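Local coordinates for uncharacterized conserved protein YjbQ/UPF0047 family, ortholog yugU B.subtilis (PDB 1VMH), which is of unknown function but belongs to the YjbQ/UPF0047 family and forms a trimer in which the three chains together bind a sodium ion, at residues 30-33 with 34-37; 73-76 with 77-81; 98-101 with 102-106. All coordinates share one frame; numbering follows the deposited sequence.

Contact 1: 30-33 with 34-37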
# COMPACT_ATOMS: atom_id res chain seq x y z
N ILE A 30 -16.78 2.11 2.45
CA ILE A 30 -17.85 1.56 1.60
C ILE A 30 -17.37 0.21 1.04
O ILE A 30 -16.32 0.13 0.37
CB ILE A 30 -18.22 2.52 0.45
CG1 ILE A 30 -18.71 3.87 1.04
CG2 ILE A 30 -19.27 1.87 -0.43
CD1 ILE A 30 -17.64 4.92 1.14
N ASP A 31 -18.12 -0.86 1.32
CA ASP A 31 -17.74 -2.20 0.88
C ASP A 31 -18.10 -2.37 -0.59
O ASP A 31 -19.28 -2.43 -0.94
CB ASP A 31 -18.50 -3.25 1.71
CG ASP A 31 -18.04 -4.66 1.43
OD1 ASP A 31 -17.51 -4.93 0.35
OD2 ASP A 31 -18.29 -5.53 2.28
N ILE A 32 -17.08 -2.41 -1.43
CA ILE A 32 -17.24 -2.52 -2.87
C ILE A 32 -16.91 -3.90 -3.40
O ILE A 32 -16.77 -4.10 -4.62
CB ILE A 32 -16.44 -1.43 -3.62
CG1 ILE A 32 -14.94 -1.48 -3.27
CG2 ILE A 32 -17.02 -0.07 -3.26
CD1 ILE A 32 -14.06 -0.62 -4.18
N THR A 33 -16.85 -4.89 -2.52
CA THR A 33 -16.48 -6.25 -2.93
C THR A 33 -17.37 -6.76 -4.05
O THR A 33 -16.88 -7.32 -5.03
CB THR A 33 -16.54 -7.24 -1.74
OG1 THR A 33 -15.82 -6.70 -0.61
CG2 THR A 33 -15.97 -8.57 -2.10
N ASN A 34 -18.69 -6.54 -3.96
CA ASN A 34 -19.58 -7.07 -5.00
C ASN A 34 -19.43 -6.36 -6.34
O ASN A 34 -19.66 -6.96 -7.38
CB ASN A 34 -21.05 -7.06 -4.58
CG ASN A 34 -21.91 -7.87 -5.53
OD1 ASN A 34 -21.69 -9.09 -5.70
ND2 ASN A 34 -22.86 -7.20 -6.22
N LEU A 35 -19.04 -5.08 -6.32
CA LEU A 35 -18.75 -4.35 -7.55
C LEU A 35 -17.55 -4.98 -8.21
O LEU A 35 -17.50 -5.12 -9.44
CB LEU A 35 -18.51 -2.86 -7.28
CG LEU A 35 -19.63 -2.11 -6.55
CD1 LEU A 35 -19.22 -0.64 -6.36
CD2 LEU A 35 -20.97 -2.21 -7.22
N VAL A 36 -16.57 -5.39 -7.41
CA VAL A 36 -15.41 -6.08 -7.98
C VAL A 36 -15.79 -7.49 -8.48
O VAL A 36 -15.40 -7.88 -9.59
CB VAL A 36 -14.24 -6.09 -6.96
CG1 VAL A 36 -12.97 -6.71 -7.51
CG2 VAL A 36 -13.99 -4.65 -6.50
N LYS A 37 -16.61 -8.22 -7.73
CA LYS A 37 -17.05 -9.54 -8.20
C LYS A 37 -17.78 -9.42 -9.52
O LYS A 37 -17.62 -10.24 -10.42
CB LYS A 37 -17.95 -10.19 -7.16
CG LYS A 37 -18.61 -11.46 -7.63
CD LYS A 37 -19.48 -12.03 -6.55
CE LYS A 37 -20.00 -13.41 -6.91
NZ LYS A 37 -21.03 -13.28 -7.92
O HOH W 1 -20.07 -4.16 -3.06
O HOH W 2 -20.06 -5.78 -1.39

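Contact 2: 73-76 with 77-81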
# COMPACT_ATOMS: atom_id res chain seq x y z
N ARG A 73 -15.30 1.40 12.27
CA ARG A 73 -15.35 2.56 13.13
C ARG A 73 -14.02 2.80 13.87
O ARG A 73 -13.49 3.91 13.90
CB ARG A 73 -16.51 2.47 14.12
CG ARG A 73 -16.52 3.55 15.19
CD ARG A 73 -15.80 3.11 16.47
NE ARG A 73 -15.85 4.18 17.49
CZ ARG A 73 -14.92 4.41 18.41
NH1 ARG A 73 -13.82 3.67 18.49
NH2 ARG A 73 -15.09 5.40 19.28
N ASP A 74 -13.46 1.73 14.44
CA ASP A 74 -12.17 1.84 15.12
C ASP A 74 -11.07 2.36 14.21
O ASP A 74 -10.24 3.16 14.63
CB ASP A 74 -11.78 0.49 15.74
CG ASP A 74 -12.62 0.14 16.97
OD1 ASP A 74 -13.39 1.01 17.47
OD2 ASP A 74 -12.50 -1.01 17.44
N ILE A 75 -11.05 1.92 12.97
CA ILE A 75 -10.02 2.38 12.04
C ILE A 75 -10.19 3.86 11.73
O ILE A 75 -9.25 4.64 11.84
CB ILE A 75 -10.04 1.58 10.73
CG1 ILE A 75 -9.68 0.10 10.99
CG2 ILE A 75 -9.02 2.14 9.72
CD1 ILE A 75 -9.89 -0.83 9.80
N LEU A 76 -11.40 4.26 11.36
CA LEU A 76 -11.66 5.66 11.04
C LEU A 76 -11.37 6.56 12.22
O LEU A 76 -10.71 7.58 12.09
CB LEU A 76 -13.11 5.84 10.55
CG LEU A 76 -13.39 5.26 9.18
CD1 LEU A 76 -14.87 5.32 8.82
CD2 LEU A 76 -12.58 5.98 8.14
N VAL A 77 -11.88 6.19 13.38
CA VAL A 77 -11.73 7.00 14.56
C VAL A 77 -10.28 7.15 14.94
O VAL A 77 -9.82 8.22 15.31
CB VAL A 77 -12.56 6.41 15.75
CG1 VAL A 77 -12.11 6.96 17.12
CG2 VAL A 77 -14.05 6.64 15.55
N ASN A 78 -9.52 6.07 14.85
CA ASN A 78 -8.13 6.11 15.28
C ASN A 78 -7.20 6.75 14.24
O ASN A 78 -6.25 7.44 14.61
CB ASN A 78 -7.67 4.76 15.81
CG ASN A 78 -8.23 4.48 17.19
OD1 ASN A 78 -7.70 4.97 18.21
ND2 ASN A 78 -9.36 3.78 17.24
N LEU A 79 -7.49 6.57 12.95
CA LEU A 79 -6.78 7.38 11.94
C LEU A 79 -7.03 8.88 12.15
O LEU A 79 -6.10 9.70 12.03
CB LEU A 79 -7.20 6.98 10.54
CG LEU A 79 -6.74 5.61 10.03
CD1 LEU A 79 -7.28 5.34 8.66
CD2 LEU A 79 -5.20 5.46 10.07
N ASP A 80 -8.26 9.26 12.47
CA ASP A 80 -8.59 10.65 12.82
C ASP A 80 -7.87 11.15 14.05
O ASP A 80 -7.45 12.31 14.12
CB ASP A 80 -10.10 10.79 13.00
CG ASP A 80 -10.51 12.18 13.41
OD1 ASP A 80 -10.34 13.13 12.63
OD2 ASP A 80 -11.02 12.32 14.54
N LYS A 81 -7.73 10.29 15.04
CA LYS A 81 -7.07 10.68 16.27
C LYS A 81 -5.61 11.04 16.00
O LYS A 81 -5.08 12.00 16.54
CB LYS A 81 -7.19 9.54 17.28
CG LYS A 81 -6.80 9.90 18.69
CD LYS A 81 -6.96 8.70 19.65
CE LYS A 81 -8.37 8.08 19.64
NZ LYS A 81 -9.42 8.97 20.25

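Contact 3: 98-101 with 102-106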
# COMPACT_ATOMS: atom_id res chain seq x y z
N ALA A 98 -7.11 14.28 5.03
CA ALA A 98 -7.65 13.31 4.07
C ALA A 98 -6.58 12.86 3.09
O ALA A 98 -6.51 11.68 2.74
CB ALA A 98 -8.82 13.87 3.34
N HIS A 99 -5.77 13.80 2.60
CA HIS A 99 -4.67 13.46 1.70
C HIS A 99 -3.70 12.46 2.38
O HIS A 99 -3.21 11.51 1.73
CB HIS A 99 -3.90 14.70 1.26
CG HIS A 99 -4.63 15.55 0.27
ND1 HIS A 99 -4.79 15.19 -1.05
CD2 HIS A 99 -5.24 16.75 0.41
CE1 HIS A 99 -5.47 16.13 -1.68
NE2 HIS A 99 -5.75 17.10 -0.83
N ILE A 100 -3.44 12.67 3.68
CA ILE A 100 -2.51 11.81 4.41
C ILE A 100 -3.11 10.42 4.54
O ILE A 100 -2.46 9.42 4.25
CB ILE A 100 -2.21 12.37 5.80
CG1 ILE A 100 -1.39 13.65 5.69
CG2 ILE A 100 -1.48 11.35 6.65
CD1 ILE A 100 -1.46 14.48 6.93
N LYS A 101 -4.34 10.36 4.99
CA LYS A 101 -4.96 9.07 5.20
C LYS A 101 -5.13 8.29 3.90
O LYS A 101 -5.00 7.07 3.87
CB LYS A 101 -6.29 9.23 5.95
CG LYS A 101 -6.07 9.75 7.36
CD LYS A 101 -7.33 9.89 8.21
CE LYS A 101 -8.25 10.95 7.74
NZ LYS A 101 -9.43 11.19 8.72
N ALA A 102 -5.44 9.00 2.83
CA ALA A 102 -5.52 8.39 1.52
C ALA A 102 -4.19 7.69 1.16
O ALA A 102 -4.20 6.52 0.67
CB ALA A 102 -5.88 9.45 0.47
N SER A 103 -3.06 8.34 1.37
CA SER A 103 -1.75 7.74 1.03
C SER A 103 -1.48 6.56 1.93
O SER A 103 -0.86 5.56 1.51
CB SER A 103 -0.61 8.75 1.13
OG SER A 103 -0.39 9.41 -0.11
N LEU A 104 -1.93 6.64 3.18
CA LEU A 104 -1.72 5.54 4.12
C LEU A 104 -2.51 4.29 3.77
O LEU A 104 -2.01 3.16 3.95
CB LEU A 104 -2.06 5.95 5.55
CG LEU A 104 -1.16 6.99 6.22
CD1 LEU A 104 -1.70 7.49 7.56
CD2 LEU A 104 0.24 6.51 6.41
N MET A 105 -3.73 4.45 3.32
CA MET A 105 -4.52 3.29 2.86
C MET A 105 -4.00 2.77 1.53
O MET A 105 -3.89 1.55 1.32
CB MET A 105 -6.01 3.66 2.72
CG MET A 105 -6.67 4.03 4.04
SD MET A 105 -6.73 2.70 5.26
CE MET A 105 -5.25 3.05 6.22
N GLY A 106 -3.69 3.67 0.61
CA GLY A 106 -3.28 3.33 -0.72
C GLY A 106 -4.26 3.75 -1.80
O GLY A 106 -5.47 3.86 -1.58

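Contact 1: 30-33 with 34-37
Ile32 takes the position directly before helix 33-43 with a hydrocarbon side chain that has nothing to offer an N-H, yet its carbonyl opens the helix: Val36 N donates to Ile32 O at 3.1 Å, followed one residue on by Lys37 N to Thr33 O at 2.9 Å. Asp31, at the end of strand 28-31, does the polar work from one residue earlier. Its OD1 takes the backbone N-H of Thr33 at 2.9 Å, nearly in line with the carboxylate C-O bond. The same oxygen is hydrogen-bonded to the Thr33 hydroxyl, OG1 to OD1 at 2.6 Å, on its syn side and 20° out of plane. Thr33 keeps OG1 beside its own backbone N (chi1 -50°), which puts the hydroxyl next to the N-H that OD1 already accepts; OG1 is also hydrogen-bonded to the backbone N of Ile126 in strand 124-130. A water bridges the junction as well, accepting from Asn34 N at 2.9 Å and donating to Asp31 O at 2.8 Å; a second water site lies too close to it for both to be fully occupied and is doubtful. Beside this polar turn Ile32 drops into the core. Its CG1 sits between backbone N and carbonyl carbon (chi1 57°), leaving CG2 beside the N, where it meets Leu35 CD1 at 3.8 Å; the two side chains cross at about a right angle. Leu21 packs against both, and Val36 faces Ala50, Val52 and Ile126. This is an Asx turn at a strand-to-helix junction, setting helix 33-43 against the sheets of the YjbQ-like fold.

Contact 2: 73-76 with 77-81
Val77, one turn on from Arg73, sets CG2 against one face of the guanidinium, off-centre toward the rim and 3.6 Å from NE. Its CG1 lies 4.0 Å from both NH1 and NH2. Arg73 gets there by starting out with CG anti to its backbone N (chi1 172°) and then bending sharply at chi2, which folds the chain along the helix toward Val77. Next to this pair, Asp74 O is gripped twice by Asn78: the backbone N donates to it at 3.0 Å, and ND2 reaches back to it at 2.8 Å, with the oxygen lying close to the plane of the amide. On the buried side Ile75 and Leu79 run side by side in the same direction, CG2 against CD1 at 3.8 Å. The second shell fixes the polar ends. Arg73 NH1 makes a salt bridge with Asp74 OD1 at 2.9 Å, arriving on the anti side of the carboxylate, and NH2 forms another with Asp88 of the second subunit. Asp74 is held in turn by Ser96 OG and Lys90 N of that subunit, while Asn78 ND2 also bonds to its Asp88 O. Ile75 and Leu76 rest on Phe29, and Leu79 on helix 96-105. The result is an amphipathic helix with i to i+4 pairs on two faces: one largely apolar, against its own chain and, through Ile75, a neighbouring one; the other polar, at the interface with the second subunit.

Contact 3: 98-101 with 102-106
Ser103 N donates to His99 O at 3.2 Å, and that oxygen has a second donor, ND2 of Asn64 in the third subunit, so one carbonyl serves both the helix and the trimer interface. Ser103 OG is buried yet well supplied: it is hydrogen-bonded to Thr62 OG1 and to Asn64 ND2, again of the third subunit. His99 ND1 likewise has a hydrogen-bond partner outside 98-106. The other carbonyls of 98-101 are used within the helix. Ala98 O accepts from Ala102 N at 2.9 Å, Ile100 O from Leu104 N at 3.0 Å and Lys101 O from Met105 N, also at 3.0 Å. These are the regular i to i+4 bonds of an alpha-helix in its last turns. Gly106, with phi at 114°, is where the backbone leaves the helix; its N still donates to Ala102 O at 2.9 Å, and its backbone is also bonded to Ile61. One carbonyl at this C-terminal end goes to a metal instead: Leu104 O binds the sodium ion together with Leu104 O of both other subunits, an oxygen site built at the meeting point of three chains. The partial negative charge at the end of the helix would probably favour a cation there. Apolar contacts add to these bonds. Ile100 CG2 lies 4.0 Å from Leu104 CD1, the two side chains side by side, with Ile75 of the third subunit against Ile100. Met105, its chain bent at chi2 (-63°) and again at chi3, packs on Leu79 of its own chain and Ser103 of the second subunit.

Contacts 2 and 3 touch directly: Leu79 CB lies 3.7 Å from Lys101 CD, and Leu79 CD1 is 3.9 Å from Met105 CE, joining helices 69-82 and 96-105, with the two contact centres 13 Å apart. Contact 1 stands on the other side of the chain's centre, about 22 Å from contact 2 and 20 Å from contact 3 between centres, and touches neither. Strand 28-31, which runs into contact 1, nevertheless lies against the helix of contact 2, and nearest atoms of the two contacts are about 7 Å apart. No neighbouring subunit reaches contact 1, whereas both helical contacts meet other subunits. The sodium ion belongs to contact 3; from contact 2, the Leu79 side chain is about 9 Å away from it.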